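Local coordinates for protein (aminopeptidase) (Ochrobactrum anthropi, PDB 1B65), which acts as an L-aminopeptidase and as an esterase and amidase on D-alanine substrates, a prototype serine aminopeptidase with a variant Ntn hydrolase fold, at residues A[26-31]-A[195-200]; A[59-64]-A[165-170]; A[341-346]-A[356-361]. All blocks are in the same frame, centred on the assembly; numbering follows the deposited sequence.

Contact 1. Residues A[26-31]-A[195-200]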
# COMPACT_ATOMS: atom_id res chain seq x y z
N TYR A 26 -5.28 -15.30 -32.31
CA TYR A 26 -3.91 -15.77 -32.31
C TYR A 26 -3.52 -16.39 -30.97
O TYR A 26 -2.36 -16.76 -30.83
CB TYR A 26 -2.92 -14.60 -32.62
CG TYR A 26 -3.15 -14.12 -34.05
CD1 TYR A 26 -2.80 -14.96 -35.11
CD2 TYR A 26 -3.77 -12.91 -34.34
CE1 TYR A 26 -3.01 -14.56 -36.42
CE2 TYR A 26 -3.96 -12.50 -35.65
CZ TYR A 26 -3.60 -13.34 -36.67
OH TYR A 26 -3.79 -12.98 -38.00
N ASN A 27 -4.42 -16.40 -30.00
CA ASN A 27 -4.13 -16.92 -28.66
C ASN A 27 -2.87 -16.20 -28.14
O ASN A 27 -1.86 -16.79 -27.75
CB ASN A 27 -3.94 -18.44 -28.60
CG ASN A 27 -3.82 -18.94 -27.16
OD1 ASN A 27 -4.23 -18.31 -26.18
ND2 ASN A 27 -3.30 -20.15 -27.01
N ALA A 28 -2.97 -14.86 -28.20
CA ALA A 28 -1.85 -14.02 -27.80
C ALA A 28 -2.30 -12.66 -27.34
O ALA A 28 -3.41 -12.25 -27.64
CB ALA A 28 -0.91 -13.77 -29.00
N ILE A 29 -1.35 -11.91 -26.72
CA ILE A 29 -1.73 -10.58 -26.23
C ILE A 29 -2.13 -9.60 -27.31
O ILE A 29 -2.92 -8.65 -27.11
CB ILE A 29 -0.58 -10.04 -25.33
CG1 ILE A 29 -1.15 -8.83 -24.55
CG2 ILE A 29 0.62 -9.65 -26.17
CD1 ILE A 29 -0.26 -8.38 -23.38
N THR A 30 -1.72 -9.82 -28.57
CA THR A 30 -2.15 -8.99 -29.70
C THR A 30 -3.61 -9.24 -30.07
O THR A 30 -4.12 -8.48 -30.89
CB THR A 30 -1.28 -9.28 -30.94
OG1 THR A 30 -1.30 -10.70 -31.12
CG2 THR A 30 0.14 -8.77 -30.68
N ASP A 31 -4.31 -10.19 -29.43
CA ASP A 31 -5.74 -10.33 -29.64
C ASP A 31 -6.53 -9.18 -29.02
O ASP A 31 -7.70 -8.92 -29.35
CB ASP A 31 -6.27 -11.66 -29.07
CG ASP A 31 -5.78 -12.84 -29.90
OD1 ASP A 31 -5.51 -12.75 -31.12
OD2 ASP A 31 -5.65 -13.91 -29.27
N THR A 195 9.74 -16.23 -23.30
CA THR A 195 8.51 -15.46 -23.57
C THR A 195 7.32 -16.35 -23.84
O THR A 195 7.44 -17.27 -24.67
CB THR A 195 8.80 -14.52 -24.78
OG1 THR A 195 9.96 -13.71 -24.40
CG2 THR A 195 7.59 -13.66 -25.11
N GLY A 196 6.17 -16.03 -23.23
CA GLY A 196 4.97 -16.83 -23.52
C GLY A 196 3.75 -15.91 -23.58
O GLY A 196 3.74 -14.86 -22.93
N THR A 197 2.73 -16.36 -24.34
CA THR A 197 1.54 -15.47 -24.41
C THR A 197 0.29 -16.31 -24.59
O THR A 197 0.38 -17.48 -25.01
CB THR A 197 1.77 -14.41 -25.49
OG1 THR A 197 0.70 -13.44 -25.47
CG2 THR A 197 1.81 -14.98 -26.92
N ALA A 198 -0.87 -15.77 -24.27
CA ALA A 198 -2.15 -16.48 -24.43
C ALA A 198 -3.25 -15.44 -24.32
O ALA A 198 -2.99 -14.32 -23.80
CB ALA A 198 -2.36 -17.53 -23.33
N SER A 199 -4.45 -15.83 -24.72
CA SER A 199 -5.60 -14.93 -24.55
C SER A 199 -6.87 -15.73 -24.28
O SER A 199 -6.97 -16.94 -24.50
CB SER A 199 -5.84 -14.03 -25.78
OG SER A 199 -6.22 -14.86 -26.91
N ARG A 200 -7.88 -14.98 -23.81
CA ARG A 200 -9.18 -15.58 -23.54
C ARG A 200 -10.24 -14.57 -23.96
O ARG A 200 -10.02 -13.36 -23.78
CB ARG A 200 -9.44 -15.94 -22.08
CG ARG A 200 -8.61 -17.07 -21.48
CD ARG A 200 -8.95 -18.38 -22.22
NE ARG A 200 -8.29 -19.52 -21.57
CZ ARG A 200 -7.04 -19.86 -21.88
NH1 ARG A 200 -6.32 -19.19 -22.78
NH2 ARG A 200 -6.50 -20.92 -21.24
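Ser199 sends its OG across to the carboxylate of Asp31, meeting OD2 at 2.6 Å on the lone pair that faces away from OD1. With OG lodged between the backbone N and the carbonyl carbon (chi1 65°), the hydroxyl stands off the strand and also bonds the backbone N of Gly24. Asp31 OD2 accepts a second hydrogen bond, from Ala28 N at 3.0 Å, which arrives from well above the carboxylate plane. OD1 of Asp31 accepts Tyr26 N on the lone pair facing OD2, so the loop folds round one side chain.

This packed side continues along strand 194-204. Asn27 lays its amide against the strand, and OD1 receives Ser199 N over 2.9 Å, a fairly straight bond (160°), while ND2 turns to Glu334 on helix 322-342. Thr197 OG1 accepts Ile29 N at 2.8 Å and is hydrogen-bonded to Ala213 O on the neighbouring strand 207-217; its CG2 rests on Ala28 CB, 3.6 Å away. The other side is looser: the exposed ring of Tyr26 lies against Pro174, well clear of the strand, and Thr30 turns to Gly173.

The loop before strand 36-43 thus covers strand 194-204, the last of its sheet within this chain, without adding a strand to it. Asp31 gathers at least three donors on its two oxygens, consistent with a carboxylate whose negative charge is stabilised by backbone N-H groups and one hydroxyl.

Contact 2. Residues A[59-64]-A[165-170]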
# COMPACT_ATOMS: atom_id res chain seq x y z
N VAL A 59 15.21 -7.70 -25.87
CA VAL A 59 14.21 -6.73 -25.43
C VAL A 59 12.84 -7.08 -26.01
O VAL A 59 12.73 -7.49 -27.17
CB VAL A 59 14.57 -5.33 -25.98
CG1 VAL A 59 13.63 -4.26 -25.42
CG2 VAL A 59 16.00 -4.86 -25.70
N THR A 60 11.84 -6.92 -25.16
CA THR A 60 10.45 -7.14 -25.59
C THR A 60 9.74 -5.80 -25.49
O THR A 60 9.95 -5.10 -24.49
CB THR A 60 9.80 -8.18 -24.66
OG1 THR A 60 10.44 -9.44 -24.92
CG2 THR A 60 8.32 -8.34 -24.97
N ALA A 61 8.94 -5.39 -26.46
CA ALA A 61 8.19 -4.13 -26.33
C ALA A 61 6.72 -4.40 -26.60
O ALA A 61 6.38 -5.13 -27.52
CB ALA A 61 8.74 -3.14 -27.36
N ILE A 62 5.85 -3.93 -25.73
CA ILE A 62 4.40 -4.10 -25.93
C ILE A 62 3.83 -2.69 -26.05
O ILE A 62 3.91 -1.93 -25.07
CB ILE A 62 3.82 -4.83 -24.70
CG1 ILE A 62 4.50 -6.20 -24.55
CG2 ILE A 62 2.31 -4.97 -24.88
CD1 ILE A 62 4.57 -6.67 -23.11
N LEU A 63 3.20 -2.33 -27.14
CA LEU A 63 2.69 -0.96 -27.27
C LEU A 63 1.19 -0.94 -27.49
O LEU A 63 0.72 -1.46 -28.50
CB LEU A 63 3.32 -0.36 -28.52
CG LEU A 63 3.72 1.07 -28.70
CD1 LEU A 63 3.52 1.58 -30.13
CD2 LEU A 63 3.24 2.06 -27.65
N PRO A 64 0.45 -0.37 -26.57
CA PRO A 64 -1.01 -0.23 -26.70
C PRO A 64 -1.34 0.87 -27.70
O PRO A 64 -0.53 1.78 -27.91
CB PRO A 64 -1.46 0.17 -25.32
CG PRO A 64 -0.29 0.03 -24.41
CD PRO A 64 0.95 0.18 -25.27
N LYS A 165 15.17 -1.05 -32.02
CA LYS A 165 14.75 -2.10 -32.95
C LYS A 165 13.52 -2.83 -32.44
O LYS A 165 12.58 -3.06 -33.22
CB LYS A 165 15.90 -3.09 -33.17
CG LYS A 165 15.75 -3.72 -34.55
CD LYS A 165 15.44 -5.20 -34.42
CE LYS A 165 16.25 -5.99 -35.46
NZ LYS A 165 15.35 -6.20 -36.64
N ALA A 166 13.46 -3.16 -31.15
CA ALA A 166 12.27 -3.83 -30.61
C ALA A 166 11.05 -2.92 -30.74
O ALA A 166 9.98 -3.39 -31.14
CB ALA A 166 12.48 -4.29 -29.17
N LEU A 167 11.18 -1.64 -30.37
CA LEU A 167 10.09 -0.69 -30.46
C LEU A 167 9.62 -0.49 -31.89
O LEU A 167 8.41 -0.41 -32.19
CB LEU A 167 10.57 0.65 -29.88
CG LEU A 167 10.77 0.59 -28.34
CD1 LEU A 167 11.66 1.73 -27.88
CD2 LEU A 167 9.40 0.67 -27.66
N ASP A 168 10.56 -0.37 -32.82
CA ASP A 168 10.23 -0.20 -34.25
C ASP A 168 9.64 -1.46 -34.86
O ASP A 168 8.96 -1.42 -35.90
CB ASP A 168 11.51 0.21 -35.00
CG ASP A 168 11.89 1.66 -34.81
OD1 ASP A 168 11.13 2.52 -34.35
OD2 ASP A 168 13.03 2.01 -35.17
N ASN A 169 9.84 -2.63 -34.28
CA ASN A 169 9.31 -3.88 -34.79
C ASN A 169 7.92 -4.21 -34.25
O ASN A 169 7.43 -5.31 -34.55
CB ASN A 169 10.20 -5.05 -34.35
CG ASN A 169 11.43 -5.23 -35.22
OD1 ASN A 169 11.57 -4.55 -36.24
ND2 ASN A 169 12.28 -6.15 -34.73
N VAL A 170 7.33 -3.39 -33.38
CA VAL A 170 6.03 -3.77 -32.83
C VAL A 170 5.01 -4.04 -33.93
O VAL A 170 4.99 -3.28 -34.90
CB VAL A 170 5.42 -2.81 -31.81
CG1 VAL A 170 6.40 -2.55 -30.65
CG2 VAL A 170 4.98 -1.51 -32.43
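Ala166 O, near the end of helix 160-168, faces the methyl of Ala61, with O and CB 4.0 Å apart, and takes a weak hydrogen bond from Asn169 N. Asn169 N also gives a weak hydrogen bond to Lys165 O, as the helix unwinds into the turn that brings Val170 back over the sheet.

The side chains that meet here are all apolar. Val59, Ala61 and Leu63 point alternately with their neighbours, so all three face the helix. With CG1 anti to the backbone nitrogen (chi1 -174°), this branch of Val59 is the one that meets Ala166 CB, at 3.9 Å. Ala61 is the hub. Its single methyl is approached by Leu167 CD2 at 3.9 Å, by Val170 CG1 at 4.1 Å and, more distantly, by Ala166 CB. Beyond it Leu63 and Val170 meet at about a right angle, CD1 against CG2, 4.1 Å apart. The rest of Leu167 continues to Trp121 and Thr118 on helix 111-125.

The small residues set the spacing: where Ala61 and Ala166 face each other, the helix end lies close to strand 56-63, and the larger branches fill in around them. This is helix-on-sheet packing, as expected for the layered Ntn hydrolase fold, and its chemistry implies cohesion by burial of methyl groups, while Thr60, on the far side of the strand, has its OG1 bonded to Gly182 N.

Contact 3. Residues A[341-346]-A[356-361]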
# COMPACT_ATOMS: atom_id res chain seq x y z
N ILE A 341 7.11 -24.67 -23.70
CA ILE A 341 6.98 -25.50 -24.93
C ILE A 341 7.73 -24.89 -26.10
O ILE A 341 8.24 -25.66 -26.95
CB ILE A 341 5.48 -25.64 -25.24
CG1 ILE A 341 4.75 -26.47 -24.18
CG2 ILE A 341 5.23 -26.24 -26.65
CD1 ILE A 341 5.49 -27.71 -23.72
N ALA A 342 7.70 -23.56 -26.23
CA ALA A 342 8.33 -22.87 -27.32
C ALA A 342 9.85 -22.77 -27.17
O ALA A 342 10.51 -22.51 -28.19
CB ALA A 342 7.80 -21.42 -27.45
N ALA A 343 10.37 -22.86 -25.95
CA ALA A 343 11.80 -22.70 -25.71
C ALA A 343 12.65 -23.82 -26.33
O ALA A 343 12.18 -24.92 -26.58
CB ALA A 343 12.13 -22.67 -24.21
N GLU A 344 13.90 -23.50 -26.60
CA GLU A 344 14.89 -24.45 -27.11
C GLU A 344 16.11 -24.49 -26.19
O GLU A 344 16.46 -23.47 -25.57
CB GLU A 344 15.38 -23.99 -28.50
CG GLU A 344 14.21 -23.96 -29.50
CD GLU A 344 14.53 -23.09 -30.70
OE1 GLU A 344 14.74 -21.85 -30.53
OE2 GLU A 344 14.56 -23.63 -31.82
N ASP A 345 16.83 -25.62 -26.23
CA ASP A 345 18.03 -25.75 -25.41
C ASP A 345 18.96 -24.59 -25.65
O ASP A 345 19.08 -24.11 -26.78
CB ASP A 345 18.79 -27.03 -25.75
CG ASP A 345 18.09 -28.27 -25.28
OD1 ASP A 345 16.86 -28.31 -25.09
OD2 ASP A 345 18.84 -29.28 -25.07
N MET A 346 19.73 -24.24 -24.61
CA MET A 346 20.67 -23.13 -24.77
C MET A 346 21.86 -23.36 -23.86
O MET A 346 21.67 -23.90 -22.77
CB MET A 346 19.95 -21.80 -24.41
CG MET A 346 20.92 -20.61 -24.61
SD MET A 346 20.01 -19.07 -24.35
CE MET A 346 19.10 -18.93 -25.87
N VAL A 356 21.16 -25.56 -20.51
CA VAL A 356 19.76 -25.56 -20.04
C VAL A 356 18.91 -26.22 -21.13
O VAL A 356 18.90 -25.69 -22.24
CB VAL A 356 19.28 -24.13 -19.75
CG1 VAL A 356 17.80 -24.16 -19.40
CG2 VAL A 356 20.09 -23.59 -18.57
N GLN A 357 18.24 -27.31 -20.74
CA GLN A 357 17.39 -27.99 -21.71
C GLN A 357 15.94 -27.49 -21.69
O GLN A 357 15.38 -27.24 -20.63
CB GLN A 357 17.38 -29.49 -21.39
CG GLN A 357 18.74 -30.19 -21.40
CD GLN A 357 18.70 -31.60 -20.86
OE1 GLN A 357 19.23 -31.93 -19.78
NE2 GLN A 357 18.05 -32.55 -21.57
N ALA A 358 15.31 -27.49 -22.86
CA ALA A 358 13.87 -27.25 -22.97
C ALA A 358 13.15 -28.52 -22.58
O ALA A 358 13.69 -29.64 -22.73
CB ALA A 358 13.57 -26.87 -24.44
N ILE A 359 11.98 -28.45 -21.95
CA ILE A 359 11.24 -29.63 -21.54
C ILE A 359 10.92 -30.46 -22.79
O ILE A 359 10.59 -29.94 -23.87
CB ILE A 359 9.96 -29.30 -20.75
CG1 ILE A 359 9.33 -30.56 -20.17
CG2 ILE A 359 9.01 -28.54 -21.69
CD1 ILE A 359 8.29 -30.24 -19.08
N ASP A 360 11.16 -31.77 -22.62
CA ASP A 360 10.95 -32.70 -23.73
C ASP A 360 9.48 -32.97 -23.95
O ASP A 360 8.80 -33.37 -22.99
CB ASP A 360 11.67 -34.01 -23.40
CG ASP A 360 11.54 -34.91 -24.65
OD1 ASP A 360 12.21 -34.65 -25.65
OD2 ASP A 360 10.74 -35.83 -24.60
N HIS A 361 8.96 -32.75 -25.15
CA HIS A 361 7.53 -32.89 -25.38
C HIS A 361 7.00 -34.30 -25.19
O HIS A 361 5.90 -34.48 -24.66
CB HIS A 361 7.18 -32.42 -26.81
CG HIS A 361 7.50 -31.00 -27.09
ND1 HIS A 361 7.32 -30.37 -28.30
CD2 HIS A 361 7.98 -30.04 -26.24
CE1 HIS A 361 7.70 -29.09 -28.18
NE2 HIS A 361 8.10 -28.88 -26.93
O HOH W 1 17.96 -31.79 -24.10
O HOH W 2 15.17 -30.69 -25.08
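Asp345 reaches over the backbone of Gln357 and Ala358, and its side chain can be followed outward. CB lies 3.8 Å from Val356 O. Because CG sits anti to the carbonyl carbon (chi1 -72°), the carboxylate swings over the facing chain, and CG comes within 3.6 Å of Gln357 CA. At the tip the two oxygens divide the work. OD1 accepts Ala358 N at 2.8 Å, the donor standing 49° above the carboxylate plane, and also a water that bridges to Ala358 O. OD2 runs alongside the Gln357 side chain, which points the same way, and a second water links it to NE2 of that residue. The two flat groups are strongly turned from one another, their planes 66° apart, and this water bridges them.

On one flank, Met346 and Val356 form an antiparallel hydrogen-bonded pair: Met346 N to Val356 O and Val356 N to Met346 O, each 2.9 Å. On the other, past the methyl of Ala358 packed against Ala343 O, the end of helix 322-342 meets His361. NE2 of His361 donates to Ile341 O at 3.2 Å, a somewhat long, bent bond, though in the carbonyl plane and on a lone pair, with the oxygen at the edge of the ring. Ile341 CD1 meanwhile touches Ile359 CG2 at 4.1 Å.

The arrangement joins the end of one helix to the start of the next, helix 361-370, where Asp360 is the N-cap and bonds Arg363 N. Ile341 O lies in the last turn of its helix, and the bond it receives requires a proton on NE2; the partial negative charge expected at a helix C-terminus would probably suit such a donor.

How the contacts relate
Contact 2 is nested within the long loop of chain closed by contact 1, and contact 3 follows both. Contacts 1 and 2 have centres 15 Å apart and nearest atoms about 4 Å apart, without touching; the 26-31 loop runs into strand 36-43, which pairs with the strand of contact 2. Contact 3 lies farther out, its centre 20 Å from contact 1 and 25 Å from contact 2. Helix 322-342 links it to contact 1, ending at contact 3 after Glu334 has met Asn27 and Arg200. Ile29 touches strand 251-257, before which, as in other Ntn hydrolases, self-cleavage probably exposes the nucleophile; residues 246-249 just ahead are not modelled.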